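Local structure of cyclopropane mycolic acid synthase 1 (Mycobacterium tuberculosis, 1KPH) at residues A[13-18]-A[31-36]; A[198-203]-A[263-268]; A[138-143]-A[167-172]. The protein catalyses the transfer of a methylene group from S-adenosyl-L-methionine to a distal double bond of alpha mycolic acids, converting it into a cyclopropane ring. All coordinates share one frame; numbering follows the deposited sequence.

Contact 1 of 3, residues A[13-18]-A[31-36]. With 10A (didecyl-dimethyl-ammonium), chain G; SAH (S-adenosyl-L-homocysteine), chain F; CO3 (carbonate ion), chain E.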
loop_
_atom_site.group_PDB
_atom_site.type_symbol
_atom_site.label_atom_id
_atom_site.label_comp_id
_atom_site.label_asym_id
_atom_site.label_seq_id
_atom_site.Cartn_x
_atom_site.Cartn_y
_atom_site.Cartn_z
ATOM N N GLN A 13 -2.577 -8.813 -10.390
ATOM C CA GLN A 13 -1.408 -9.494 -10.927
ATOM C C GLN A 13 -0.893 -8.796 -12.178
ATOM O O GLN A 13 0.295 -8.870 -12.496
ATOM C CB GLN A 13 -1.743 -10.954 -11.245
ATOM C CG GLN A 13 -1.830 -11.845 -10.016
ATOM C CD GLN A 13 -2.258 -13.264 -10.351
ATOM O OE1 GLN A 13 -1.866 -13.815 -11.380
ATOM N NE2 GLN A 13 -3.053 -13.866 -9.475
ATOM N N ALA A 14 -1.787 -8.114 -12.890
ATOM C CA ALA A 14 -1.395 -7.408 -14.104
ATOM C C ALA A 14 -0.253 -6.438 -13.818
ATOM O O ALA A 14 0.636 -6.240 -14.651
ATOM C CB ALA A 14 -2.591 -6.654 -14.682
ATOM N N HIS A 15 -0.269 -5.846 -12.628
ATOM C CA HIS A 15 0.760 -4.887 -12.249
ATOM C C HIS A 15 1.958 -5.479 -11.503
ATOM O O HIS A 15 3.092 -5.366 -11.962
ATOM C CB HIS A 15 0.149 -3.778 -11.389
ATOM C CG HIS A 15 1.104 -2.667 -11.074
ATOM N ND1 HIS A 15 1.290 -1.587 -11.908
ATOM C CD2 HIS A 15 1.962 -2.496 -10.040
ATOM C CE1 HIS A 15 2.223 -0.798 -11.404
ATOM N NE2 HIS A 15 2.648 -1.328 -10.271
ATOM N N TYR A 16 1.703 -6.119 -10.365
ATOM C CA TYR A 16 2.780 -6.663 -9.534
ATOM C C TYR A 16 3.502 -7.923 -9.997
ATOM O O TYR A 16 4.601 -8.211 -9.516
ATOM C CB TYR A 16 2.277 -6.861 -8.102
ATOM C CG TYR A 16 1.622 -5.621 -7.534
ATOM C CD1 TYR A 16 0.247 -5.422 -7.652
ATOM C CD2 TYR A 16 2.380 -4.625 -6.917
ATOM C CE1 TYR A 16 -0.359 -4.261 -7.171
ATOM C CE2 TYR A 16 1.782 -3.461 -6.434
ATOM C CZ TYR A 16 0.413 -3.285 -6.565
ATOM O OH TYR A 16 -0.189 -2.137 -6.091
ATOM N N ASP A 17 2.911 -8.683 -10.911
ATOM C CA ASP A 17 3.597 -9.877 -11.386
ATOM C C ASP A 17 4.353 -9.603 -12.674
ATOM O O ASP A 17 4.739 -10.526 -13.390
ATOM C CB ASP A 17 2.624 -11.040 -11.578
ATOM C CG ASP A 17 2.256 -11.702 -10.268
ATOM O OD1 ASP A 17 3.105 -11.699 -9.348
ATOM O OD2 ASP A 17 1.132 -12.237 -10.159
ATOM N N LEU A 18 4.579 -8.323 -12.951
ATOM C CA LEU A 18 5.311 -7.914 -14.143
ATOM C C LEU A 18 6.701 -8.537 -14.136
ATOM O O LEU A 18 7.117 -9.149 -15.119
ATOM C CB LEU A 18 5.432 -6.390 -14.187
ATOM C CG LEU A 18 6.177 -5.762 -15.368
ATOM C CD1 LEU A 18 5.437 -6.057 -16.658
ATOM C CD2 LEU A 18 6.289 -4.261 -15.161
ATOM N N GLN A 31 11.994 -3.324 -0.847
ATOM C CA GLN A 31 10.947 -3.480 -1.854
ATOM C C GLN A 31 9.620 -2.928 -1.357
ATOM O O GLN A 31 8.555 -3.440 -1.704
ATOM C CB GLN A 31 10.774 -4.953 -2.242
ATOM C CG GLN A 31 12.052 -5.626 -2.708
ATOM C CD GLN A 31 12.793 -4.811 -3.748
ATOM O OE1 GLN A 31 13.967 -4.485 -3.574
ATOM N NE2 GLN A 31 12.113 -4.478 -4.837
ATOM N N THR A 32 9.682 -1.894 -0.523
ATOM C CA THR A 32 8.463 -1.275 -0.017
ATOM C C THR A 32 7.886 -0.466 -1.179
ATOM O O THR A 32 8.582 0.336 -1.808
ATOM C CB THR A 32 8.753 -0.357 1.190
ATOM O OG1 THR A 32 9.259 -1.147 2.275
ATOM C CG2 THR A 32 7.480 0.349 1.647
ATOM N N TYR A 33 6.607 -0.678 -1.459
ATOM C CA TYR A 33 5.951 -0.014 -2.582
ATOM C C TYR A 33 4.766 0.811 -2.084
ATOM O O TYR A 33 3.608 0.487 -2.344
ATOM C CB TYR A 33 5.507 -1.099 -3.573
ATOM C CG TYR A 33 5.191 -0.654 -4.988
ATOM C CD1 TYR A 33 5.490 0.633 -5.435
ATOM C CD2 TYR A 33 4.602 -1.542 -5.889
ATOM C CE1 TYR A 33 5.210 1.025 -6.750
ATOM C CE2 TYR A 33 4.318 -1.161 -7.202
ATOM C CZ TYR A 33 4.624 0.122 -7.624
ATOM O OH TYR A 33 4.339 0.500 -8.921
ATOM N N SER A 34 5.081 1.879 -1.360
ATOM C CA SER A 34 4.091 2.779 -0.789
ATOM C C SER A 34 4.814 4.032 -0.295
ATOM O O SER A 34 6.044 4.067 -0.268
ATOM C CB SER A 34 3.358 2.090 0.367
ATOM O OG SER A 34 4.271 1.488 1.280
ATOM N N CYS A 35 4.052 5.052 0.091
ATOM C CA CYS A 35 4.621 6.314 0.558
ATOM C C CYS A 35 5.574 6.185 1.742
ATOM O O CYS A 35 5.214 5.645 2.789
ATOM C CB CYS A 35 3.500 7.286 0.936
ATOM S SG CYS A 35 4.074 8.958 1.341
ATOM N N ALA A 36 6.789 6.702 1.571
ATOM C CA ALA A 36 7.784 6.665 2.638
ATOM C C ALA A 36 7.532 7.830 3.604
ATOM O O ALA A 36 6.749 8.733 3.305
ATOM C CB ALA A 36 9.196 6.756 2.048
HETATM C C1 10A G . -8.574 7.312 -9.818
HETATM C C2 10A G . -8.118 5.858 -9.981
HETATM C C3 10A G . -7.023 5.533 -8.958
HETATM C C4 10A G . -6.455 4.107 -9.020
HETATM C C5 10A G . -5.380 4.001 -7.928
HETATM C C6 10A G . -4.630 2.662 -7.859
HETATM C C7 10A G . -3.600 2.844 -6.734
HETATM C C8 10A G . -2.605 1.692 -6.570
HETATM C C9 10A G . -1.612 2.078 -5.452
HETATM C C10 10A G . -0.470 1.065 -5.386
HETATM N N1 10A G . 0.788 1.295 -4.531
HETATM C C11 10A G . 1.708 0.126 -4.817
HETATM C C12 10A G . 0.471 1.245 -3.058
HETATM C C13 10A G . 1.540 2.617 -4.753
HETATM C C14 10A G . 2.066 3.065 -6.153
HETATM C C15 10A G . 2.476 4.551 -6.294
HETATM C C16 10A G . 1.406 5.650 -6.094
HETATM C C17 10A G . 0.293 5.631 -7.160
HETATM C C18 10A G . -0.742 6.747 -6.966
HETATM C C19 10A G . -1.812 6.679 -8.065
HETATM C C20 10A G . -2.807 7.837 -7.879
HETATM C C21 10A G . -3.875 7.840 -8.976
HETATM C C22 10A G . -4.808 9.029 -8.742
HETATM N N SAH F . 1.790 -3.155 1.561
HETATM C CA SAH F . 2.956 -3.332 0.696
HETATM C CB SAH F . 2.542 -3.517 -0.780
HETATM C CG SAH F . 1.540 -2.516 -1.398
HETATM C C SAH F . 3.918 -2.137 0.811
HETATM O OXT SAH F . 5.037 -2.221 0.275
HETATM C "C5'" SAH F . -0.534 -3.489 -3.027
HETATM C "C4'" SAH F . -0.577 -4.861 -2.369
HETATM O "O4'" SAH F . -1.902 -5.221 -1.892
HETATM C "C3'" SAH F . -0.134 -5.986 -3.303
HETATM O "O3'" SAH F . 0.754 -6.877 -2.577
HETATM C "C2'" SAH F . -1.428 -6.658 -3.689
HETATM O "O2'" SAH F . -1.239 -8.018 -4.085
HETATM C "C1'" SAH F . -2.244 -6.515 -2.449
HETATM N N9 SAH F . -3.688 -6.629 -2.678
HETATM C C8 SAH F . -4.504 -5.997 -3.565
HETATM N N7 SAH F . -5.763 -6.306 -3.529
HETATM C C5 SAH F . -5.797 -7.249 -2.502
HETATM C C6 SAH F . -6.924 -8.085 -1.852
HETATM N N6 SAH F . -8.208 -8.009 -2.237
HETATM N N1 SAH F . -6.554 -8.932 -0.836
HETATM C C2 SAH F . -5.249 -8.998 -0.455
HETATM N N3 SAH F . -4.183 -8.320 -0.946
HETATM C C4 SAH F . -4.534 -7.457 -1.974
HETATM C C CO3 E . 0.278 4.252 -0.522
HETATM O O1 CO3 E . 1.279 4.918 0.375
HETATM O O2 CO3 E . 0.536 4.116 -1.846
HETATM O O3 CO3 E . -0.896 3.787 -0.004
#

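Contact 2 of 3, residues A[198-203]-A[263-268]. With 10A (didecyl-dimethyl-ammonium), chain G.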
loop_
_atom_site.group_PDB
_atom_site.type_symbol
_atom_site.label_atom_id
_atom_site.label_comp_id
_atom_site.label_asym_id
_atom_site.label_seq_id
_atom_site.Cartn_x
_atom_site.Cartn_y
_atom_site.Cartn_z
ATOM N N GLU A 198 -3.662 1.633 -17.945
ATOM C CA GLU A 198 -2.346 1.065 -18.224
ATOM C C GLU A 198 -1.446 0.715 -17.038
ATOM O O GLU A 198 -0.433 0.038 -17.221
ATOM C CB GLU A 198 -1.576 2.001 -19.163
ATOM C CG GLU A 198 -2.203 2.141 -20.537
ATOM C CD GLU A 198 -1.496 3.160 -21.402
ATOM O OE1 GLU A 198 -0.265 3.041 -21.586
ATOM O OE2 GLU A 198 -2.177 4.083 -21.904
ATOM N N ILE A 199 -1.796 1.162 -15.837
ATOM C CA ILE A 199 -0.960 0.875 -14.669
ATOM C C ILE A 199 -1.657 -0.005 -13.634
ATOM O O ILE A 199 -1.170 -1.085 -13.291
ATOM C CB ILE A 199 -0.508 2.183 -13.970
ATOM C CG1 ILE A 199 0.082 3.154 -14.997
ATOM C CG2 ILE A 199 0.533 1.868 -12.895
ATOM C CD1 ILE A 199 1.296 2.634 -15.725
ATOM N N PHE A 200 -2.797 0.456 -13.130
ATOM C CA PHE A 200 -3.527 -0.308 -12.134
ATOM C C PHE A 200 -4.945 -0.654 -12.568
ATOM O O PHE A 200 -5.904 0.023 -12.189
ATOM C CB PHE A 200 -3.573 0.454 -10.809
ATOM C CG PHE A 200 -2.217 0.729 -10.221
ATOM C CD1 PHE A 200 -1.710 2.024 -10.183
ATOM C CD2 PHE A 200 -1.445 -0.308 -9.707
ATOM C CE1 PHE A 200 -0.454 2.285 -9.640
ATOM C CE2 PHE A 200 -0.187 -0.056 -9.163
ATOM C CZ PHE A 200 0.308 1.243 -9.129
ATOM N N PRO A 201 -5.095 -1.710 -13.381
ATOM C CA PRO A 201 -6.424 -2.118 -13.839
ATOM C C PRO A 201 -7.310 -2.394 -12.627
ATOM O O PRO A 201 -6.908 -3.113 -11.709
ATOM C CB PRO A 201 -6.137 -3.392 -14.634
ATOM C CG PRO A 201 -4.766 -3.144 -15.173
ATOM C CD PRO A 201 -4.050 -2.550 -13.990
ATOM N N GLY A 202 -8.502 -1.808 -12.616
ATOM C CA GLY A 202 -9.422 -2.030 -11.511
ATOM C C GLY A 202 -9.221 -1.104 -10.327
ATOM O O GLY A 202 -10.002 -1.126 -9.377
ATOM N N GLY A 203 -8.174 -0.290 -10.378
ATOM C CA GLY A 203 -7.908 0.631 -9.288
ATOM C C GLY A 203 -9.015 1.650 -9.085
ATOM O O GLY A 203 -9.710 2.024 -10.028
ATOM N N MET A 263 7.646 5.483 -16.328
ATOM C CA MET A 263 8.202 6.798 -16.025
ATOM C C MET A 263 7.051 7.804 -16.027
ATOM O O MET A 263 6.954 8.660 -15.148
ATOM C CB MET A 263 9.247 7.206 -17.067
ATOM C CG MET A 263 10.600 6.525 -16.913
ATOM S SD MET A 263 11.393 6.895 -15.322
ATOM C CE MET A 263 11.780 8.652 -15.524
ATOM N N LYS A 264 6.177 7.689 -17.021
ATOM C CA LYS A 264 5.031 8.581 -17.139
ATOM C C LYS A 264 4.164 8.473 -15.888
ATOM O O LYS A 264 3.666 9.475 -15.375
ATOM C CB LYS A 264 4.207 8.219 -18.381
ATOM C CG LYS A 264 2.910 9.010 -18.541
ATOM C CD LYS A 264 2.166 8.586 -19.807
ATOM C CE LYS A 264 0.826 9.294 -19.940
ATOM N NZ LYS A 264 0.110 8.866 -21.175
ATOM N N TYR A 265 4.000 7.249 -15.401
ATOM C CA TYR A 265 3.201 6.988 -14.213
ATOM C C TYR A 265 3.869 7.538 -12.948
ATOM O O TYR A 265 3.251 8.296 -12.191
ATOM C CB TYR A 265 2.930 5.471 -14.128
ATOM C CG TYR A 265 3.030 4.802 -12.766
ATOM C CD1 TYR A 265 2.249 5.219 -11.686
ATOM C CD2 TYR A 265 3.889 3.714 -12.576
ATOM C CE1 TYR A 265 2.319 4.564 -10.447
ATOM C CE2 TYR A 265 3.969 3.056 -11.348
ATOM C CZ TYR A 265 3.180 3.483 -10.286
ATOM O OH TYR A 265 3.250 2.815 -9.077
ATOM N N LEU A 266 5.133 7.190 -12.732
ATOM C CA LEU A 266 5.846 7.663 -11.546
ATOM C C LEU A 266 5.924 9.188 -11.457
ATOM O O LEU A 266 5.561 9.779 -10.437
ATOM C CB LEU A 266 7.253 7.063 -11.504
ATOM C CG LEU A 266 7.309 5.547 -11.282
ATOM C CD1 LEU A 266 8.746 5.073 -11.384
ATOM C CD2 LEU A 266 6.719 5.194 -9.915
ATOM N N THR A 267 6.376 9.829 -12.529
ATOM C CA THR A 267 6.505 11.282 -12.534
ATOM C C THR A 267 5.153 11.988 -12.425
ATOM O O THR A 267 5.006 12.951 -11.667
ATOM C CB THR A 267 7.227 11.772 -13.805
ATOM O OG1 THR A 267 6.414 11.508 -14.953
ATOM C CG2 THR A 267 8.564 11.052 -13.965
ATOM N N GLY A 268 4.168 11.506 -13.177
ATOM C CA GLY A 268 2.846 12.112 -13.142
ATOM C C GLY A 268 2.244 12.151 -11.749
ATOM O O GLY A 268 1.747 13.187 -11.298
HETATM C C1 10A G . -8.574 7.312 -9.818
HETATM C C2 10A G . -8.118 5.858 -9.981
HETATM C C3 10A G . -7.023 5.533 -8.958
HETATM C C4 10A G . -6.455 4.107 -9.020
HETATM C C5 10A G . -5.380 4.001 -7.928
HETATM C C6 10A G . -4.630 2.662 -7.859
HETATM C C7 10A G . -3.600 2.844 -6.734
HETATM C C8 10A G . -2.605 1.692 -6.570
HETATM C C9 10A G . -1.612 2.078 -5.452
HETATM C C10 10A G . -0.470 1.065 -5.386
HETATM N N1 10A G . 0.788 1.295 -4.531
HETATM C C11 10A G . 1.708 0.126 -4.817
HETATM C C12 10A G . 0.471 1.245 -3.058
HETATM C C13 10A G . 1.540 2.617 -4.753
HETATM C C14 10A G . 2.066 3.065 -6.153
HETATM C C15 10A G . 2.476 4.551 -6.294
HETATM C C16 10A G . 1.406 5.650 -6.094
HETATM C C17 10A G . 0.293 5.631 -7.160
HETATM C C18 10A G . -0.742 6.747 -6.966
HETATM C C19 10A G . -1.812 6.679 -8.065
HETATM C C20 10A G . -2.807 7.837 -7.879
HETATM C C21 10A G . -3.875 7.840 -8.976
HETATM C C22 10A G . -4.808 9.029 -8.742
#

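Contact 3 of 3, residues A[138-143]-A[167-172]. With SAH (S-adenosyl-L-homocysteine), chain F; 10A (didecyl-dimethyl-ammonium), chain G; CO3 (carbonate ion), chain E.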
loop_
_atom_site.group_PDB
_atom_site.type_symbol
_atom_site.label_atom_id
_atom_site.label_comp_id
_atom_site.label_asym_id
_atom_site.label_seq_id
_atom_site.Cartn_x
_atom_site.Cartn_y
_atom_site.Cartn_z
ATOM N N ALA A 138 -3.154 -1.172 -0.176
ATOM C CA ALA A 138 -3.857 -2.299 -0.785
ATOM C C ALA A 138 -5.314 -1.905 -1.025
ATOM O O ALA A 138 -5.952 -2.355 -1.982
ATOM C CB ALA A 138 -3.786 -3.521 0.125
ATOM N N PHE A 139 -5.821 -1.049 -0.146
ATOM C CA PHE A 139 -7.192 -0.567 -0.218
ATOM C C PHE A 139 -7.555 -0.094 -1.628
ATOM O O PHE A 139 -8.617 -0.429 -2.151
ATOM C CB PHE A 139 -7.375 0.583 0.779
ATOM C CG PHE A 139 -8.801 0.807 1.203
ATOM C CD1 PHE A 139 -9.487 -0.169 1.922
ATOM C CD2 PHE A 139 -9.452 2.000 0.905
ATOM C CE1 PHE A 139 -10.800 0.038 2.341
ATOM C CE2 PHE A 139 -10.767 2.220 1.319
ATOM C CZ PHE A 139 -11.441 1.233 2.040
ATOM N N GLU A 140 -6.665 0.681 -2.235
ATOM C CA GLU A 140 -6.888 1.218 -3.574
ATOM C C GLU A 140 -7.212 0.153 -4.628
ATOM O O GLU A 140 -7.631 0.481 -5.743
ATOM C CB GLU A 140 -5.667 2.030 -4.016
ATOM C CG GLU A 140 -5.295 3.158 -3.047
ATOM C CD GLU A 140 -4.331 2.719 -1.953
ATOM O OE1 GLU A 140 -4.458 1.580 -1.447
ATOM O OE2 GLU A 140 -3.446 3.523 -1.585
ATOM N N HIS A 141 -7.026 -1.115 -4.274
ATOM C CA HIS A 141 -7.298 -2.218 -5.194
ATOM C C HIS A 141 -8.615 -2.929 -4.889
ATOM O O HIS A 141 -9.094 -3.728 -5.697
ATOM C CB HIS A 141 -6.168 -3.249 -5.130
ATOM C CG HIS A 141 -4.915 -2.828 -5.829
ATOM N ND1 HIS A 141 -4.828 -2.718 -7.199
ATOM C CD2 HIS A 141 -3.691 -2.501 -5.347
ATOM C CE1 HIS A 141 -3.605 -2.345 -7.534
ATOM N NE2 HIS A 141 -2.895 -2.207 -6.428
ATOM N N PHE A 142 -9.191 -2.642 -3.726
ATOM C CA PHE A 142 -10.430 -3.289 -3.304
ATOM C C PHE A 142 -11.660 -2.887 -4.116
ATOM O O PHE A 142 -12.488 -3.736 -4.455
ATOM C CB PHE A 142 -10.702 -3.005 -1.816
ATOM C CG PHE A 142 -9.628 -3.508 -0.876
ATOM C CD1 PHE A 142 -8.534 -4.233 -1.346
ATOM C CD2 PHE A 142 -9.726 -3.265 0.491
ATOM C CE1 PHE A 142 -7.558 -4.708 -0.468
ATOM C CE2 PHE A 142 -8.755 -3.733 1.376
ATOM C CZ PHE A 142 -7.670 -4.457 0.893
ATOM N N GLY A 143 -11.776 -1.597 -4.421
ATOM C CA GLY A 143 -12.926 -1.109 -5.159
ATOM C C GLY A 143 -13.988 -0.638 -4.178
ATOM O O GLY A 143 -14.236 -1.302 -3.171
ATOM N N HIS A 167 -3.740 2.346 5.783
ATOM C CA HIS A 167 -2.970 3.372 5.101
ATOM C C HIS A 167 -3.345 3.314 3.629
ATOM O O HIS A 167 -3.135 2.299 2.960
ATOM C CB HIS A 167 -1.476 3.090 5.346
ATOM C CG HIS A 167 -0.537 3.937 4.545
ATOM N ND1 HIS A 167 0.625 4.454 5.079
ATOM C CD2 HIS A 167 -0.528 4.271 3.233
ATOM C CE1 HIS A 167 1.309 5.067 4.130
ATOM N NE2 HIS A 167 0.633 4.970 2.999
ATOM N N THR A 168 -3.913 4.406 3.125
ATOM C CA THR A 168 -4.346 4.436 1.736
ATOM C C THR A 168 -4.326 5.817 1.112
ATOM O O THR A 168 -4.475 6.828 1.792
ATOM C CB THR A 168 -5.795 3.906 1.602
ATOM O OG1 THR A 168 -6.220 3.988 0.234
ATOM C CG2 THR A 168 -6.745 4.742 2.457
ATOM N N ILE A 169 -4.138 5.842 -0.198
ATOM C CA ILE A 169 -4.163 7.080 -0.951
ATOM C C ILE A 169 -5.639 7.507 -0.943
ATOM O O ILE A 169 -6.532 6.658 -0.877
ATOM C CB ILE A 169 -3.696 6.817 -2.398
ATOM C CG1 ILE A 169 -2.208 6.447 -2.386
ATOM C CG2 ILE A 169 -3.966 8.027 -3.283
ATOM C CD1 ILE A 169 -1.746 5.708 -3.628
ATOM N N THR A 170 -5.898 8.808 -0.972
ATOM C CA THR A 170 -7.273 9.302 -0.993
ATOM C C THR A 170 -7.390 10.358 -2.080
ATOM O O THR A 170 -6.423 11.058 -2.380
ATOM C CB THR A 170 -7.698 9.894 0.376
ATOM O OG1 THR A 170 -6.792 10.931 0.769
ATOM C CG2 THR A 170 -7.712 8.804 1.436
ATOM N N GLY A 171 -8.567 10.462 -2.687
ATOM C CA GLY A 171 -8.740 11.426 -3.756
ATOM C C GLY A 171 -9.971 12.300 -3.661
ATOM O O GLY A 171 -10.952 11.958 -3.000
ATOM N N LEU A 172 -9.905 13.447 -4.326
ATOM C CA LEU A 172 -11.008 14.395 -4.346
ATOM C C LEU A 172 -11.858 14.115 -5.579
ATOM O O LEU A 172 -11.367 13.564 -6.570
ATOM C CB LEU A 172 -10.477 15.827 -4.416
ATOM C CG LEU A 172 -9.483 16.274 -3.342
ATOM C CD1 LEU A 172 -8.975 17.671 -3.675
ATOM C CD2 LEU A 172 -10.149 16.248 -1.974
HETATM N N SAH F . 1.790 -3.155 1.561
HETATM C CA SAH F . 2.956 -3.332 0.696
HETATM C CB SAH F . 2.542 -3.517 -0.780
HETATM C CG SAH F . 1.540 -2.516 -1.398
HETATM C C SAH F . 3.918 -2.137 0.811
HETATM O OXT SAH F . 5.037 -2.221 0.275
HETATM C "C5'" SAH F . -0.534 -3.489 -3.027
HETATM C "C4'" SAH F . -0.577 -4.861 -2.369
HETATM O "O4'" SAH F . -1.902 -5.221 -1.892
HETATM C "C3'" SAH F . -0.134 -5.986 -3.303
HETATM O "O3'" SAH F . 0.754 -6.877 -2.577
HETATM C "C2'" SAH F . -1.428 -6.658 -3.689
HETATM O "O2'" SAH F . -1.239 -8.018 -4.085
HETATM C "C1'" SAH F . -2.244 -6.515 -2.449
HETATM N N9 SAH F . -3.688 -6.629 -2.678
HETATM C C8 SAH F . -4.504 -5.997 -3.565
HETATM N N7 SAH F . -5.763 -6.306 -3.529
HETATM C C5 SAH F . -5.797 -7.249 -2.502
HETATM C C6 SAH F . -6.924 -8.085 -1.852
HETATM N N6 SAH F . -8.208 -8.009 -2.237
HETATM N N1 SAH F . -6.554 -8.932 -0.836
HETATM C C2 SAH F . -5.249 -8.998 -0.455
HETATM N N3 SAH F . -4.183 -8.320 -0.946
HETATM C C4 SAH F . -4.534 -7.457 -1.974
HETATM C C1 10A G . -8.574 7.312 -9.818
HETATM C C2 10A G . -8.118 5.858 -9.981
HETATM C C3 10A G . -7.023 5.533 -8.958
HETATM C C4 10A G . -6.455 4.107 -9.020
HETATM C C5 10A G . -5.380 4.001 -7.928
HETATM C C6 10A G . -4.630 2.662 -7.859
HETATM C C7 10A G . -3.600 2.844 -6.734
HETATM C C8 10A G . -2.605 1.692 -6.570
HETATM C C9 10A G . -1.612 2.078 -5.452
HETATM C C10 10A G . -0.470 1.065 -5.386
HETATM N N1 10A G . 0.788 1.295 -4.531
HETATM C C11 10A G . 1.708 0.126 -4.817
HETATM C C12 10A G . 0.471 1.245 -3.058
HETATM C C13 10A G . 1.540 2.617 -4.753
HETATM C C14 10A G . 2.066 3.065 -6.153
HETATM C C15 10A G . 2.476 4.551 -6.294
HETATM C C16 10A G . 1.406 5.650 -6.094
HETATM C C17 10A G . 0.293 5.631 -7.160
HETATM C C18 10A G . -0.742 6.747 -6.966
HETATM C C19 10A G . -1.812 6.679 -8.065
HETATM C C20 10A G . -2.807 7.837 -7.879
HETATM C C21 10A G . -3.875 7.840 -8.976
HETATM C C22 10A G . -4.808 9.029 -8.742
HETATM C C CO3 E . 0.278 4.252 -0.522
HETATM O O1 CO3 E . 1.279 4.918 0.375
HETATM O O2 CO3 E . 0.536 4.116 -1.846
HETATM O O3 CO3 E . -0.896 3.787 -0.004
HETATM O O HOH W 1 -4.363 -0.468 2.575
#

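Contact 1 of 3, residues A[13-18]-A[31-36]
Tyr33 meets His15 and Tyr16 in a buried aromatic cluster where helix 9-16 ends against the loop that follows helix 20-23. These elements line the cofactor site of an S-adenosylmethionine-dependent methyltransferase of the CFA/CMAS family, occupied here by the product S-adenosyl-L-homocysteine. The two tyrosine rings line the ligands, while His15 packs its CD2 on the Tyr16 ring and anchors the Tyr33 hydroxyl.

Tyr33 has the largest share of the contact. Its ring is swung toward helix 9-16 with CG anti to the backbone N (chi1 -162°), which carries OH to the imidazole edge of His15. OH and His15 NE2 form a hydrogen bond of 2.8 Å in which the direction of the proton is not settled. The two rings meet at their edges in nearly parallel planes, neither lying over the other. Tyr33 OH also bonds to Tyr265 OH, while His15 ND1 is held by Ile199 O, so both ring nitrogens of the histidine are engaged and its rotation is fixed.

Tyr16 approaches Tyr33 differently, with planes at 76° and CE2 lying 3.5 Å from Tyr33 CD2. Its ring is sandwiched, His15 CD2 lying over the centre of one face and the ribose carbon C3' of S-adenosyl-L-homocysteine over the other, while its OH bonds to His141 NE2. Between the tyrosines sits the ammonium head of didecyl-dimethyl-ammonium: its methyl C11 is 3.4 Å above the centre of the Tyr33 ring and at the edge of the Tyr16 ring. The electron-rich face would probably favour a methyl carrying part of the ammonium charge.

The loop backbone completes the site. Cys35 N donates to carbonate O1, and Tyr33 N donates at 2.8 Å to OXT of S-adenosyl-L-homocysteine in a nearly straight bond of 171°.

Contact 2 of 3, residues A[198-203]-A[263-268]
Ile199 and Phe200 close on Tyr265 to form an apolar, aromatic junction between the end of helix 186-199 and helix 256-275, beside the pocket that probably takes the acyl chain in this CFA/CMAS-family methyltransferase. The branched Ile199 sets its CG2 methyl squarely over the centre of the tyrosine ring, a CH-pi contact 3.7 Å from the ring centroid and only 5° off the ring normal. Its other branch runs alongside the root of the same side chain, with CD1 3.6 Å from Tyr265 CB. One beta-branched residue thus packs against both the ring and its stem.

Phe200 comes in at about a right angle. Its edge points toward the face of Tyr265 in an offset edge-to-face pair, centroids 5.5 Å apart and planes at 88°, and its CZ lies 3.3 Å from Tyr265 OH. With CG anti to the carbonyl carbon (chi1 -61°), the ring stands with one face over C8 of a didecyl-dimethyl-ammonium chain, while Ile199 CG2 lies off-centre over the other. A phenylalanine suits this position because both faces meet apolar carbons, while the ring edge turns its C-H groups to Tyr265 OH.

Farther out, Leu266 CD2 packs over the second face of Tyr265, toward the rim, and Tyr33 supplies the hydrogen-bonding partner of the phenol. A type II beta turn from Phe200 to Gly203, closed by Gly203 N to Phe200 O, brings the backbone against the same decyl chain farther from the ammonium. The positive phi of Gly202 is readily taken by glycine, and Gly203 C lies 3.5 Å from C4 of the ligand. The phenol reaches the ligand as well, Tyr265 OH lying 3.2 Å from C14.

Contact 3 of 3, residues A[138-143]-A[167-172]
Glu140 OE2 accepts from the backbone of Ile169: Ile169 N donates to it at 2.8 Å in an almost straight bond of 172°. This ties the loop after strand 132-136 to strand 163-171, its parallel neighbour in the central sheet of the Rossmann-like methyltransferase fold. The donor stands above the carboxylate plane, 54° out of it. Glu140 gets there by a bend in its chain (chi2 89°), which turns the carboxylate across the strand, past Thr168 and at about a right angle to Ile169. A glutamate suits the place, being long enough to reach a strand amide while its CB packs 3.5 Å from C7 of didecyl-dimethyl-ammonium.

Thr168 presents its hydroxyl to the loop, with OG1 3.6 Å from Phe139 CB and at the edge of the phenylalanine ring. That hydroxyl does not bond to the carboxylate; it donates instead to Ile169 O, within its own strand. The Phe139 ring itself is stacked on Tyr147 of helix 147-157, while Phe139 CA lies over the centre of the Phe142 ring.

A water adds a second bridge, accepting from Ala138 N and donating to His167 O. The loop also forms one wall of the cofactor site, where His141 CB and the edge of Phe142 border the adenine of S-adenosyl-L-homocysteine.

A carbonate, probably from the crystallisation liquor, lies beside the Glu140 carboxylate, its O3 3.0 Å from OE2. Ile169 CD1 rests against it, and the imidazole of His167, whose ND1 is bonded to Gln282, donates from NE2 to carbonate O1 at 2.7 Å.

In the fold
The three contacts ring one active-site pocket, contact 1 lying with its centre 11 Å from that of contact 2 and 14 Å from that of contact 3. Probable hydrogen bonds join them: Tyr33 OH to Tyr265 OH (2.6 Å) and His15 ND1 to Ile199 O (2.9 Å) connect contacts 1 and 2, and Tyr16 OH to His141 NE2 (2.7 Å) connects contacts 1 and 3. Contacts 2 and 3 meet by packing, Phe200 CD2 lying 3.7 Å from His141 CE1. All touch didecyl-dimethyl-ammonium; contacts 1 and 3 also share the cofactor product and carbonate. The side chain of Cys269, the active-site residue inferred by similarity, lies about 4 Å from that of Tyr265 (nearest atoms).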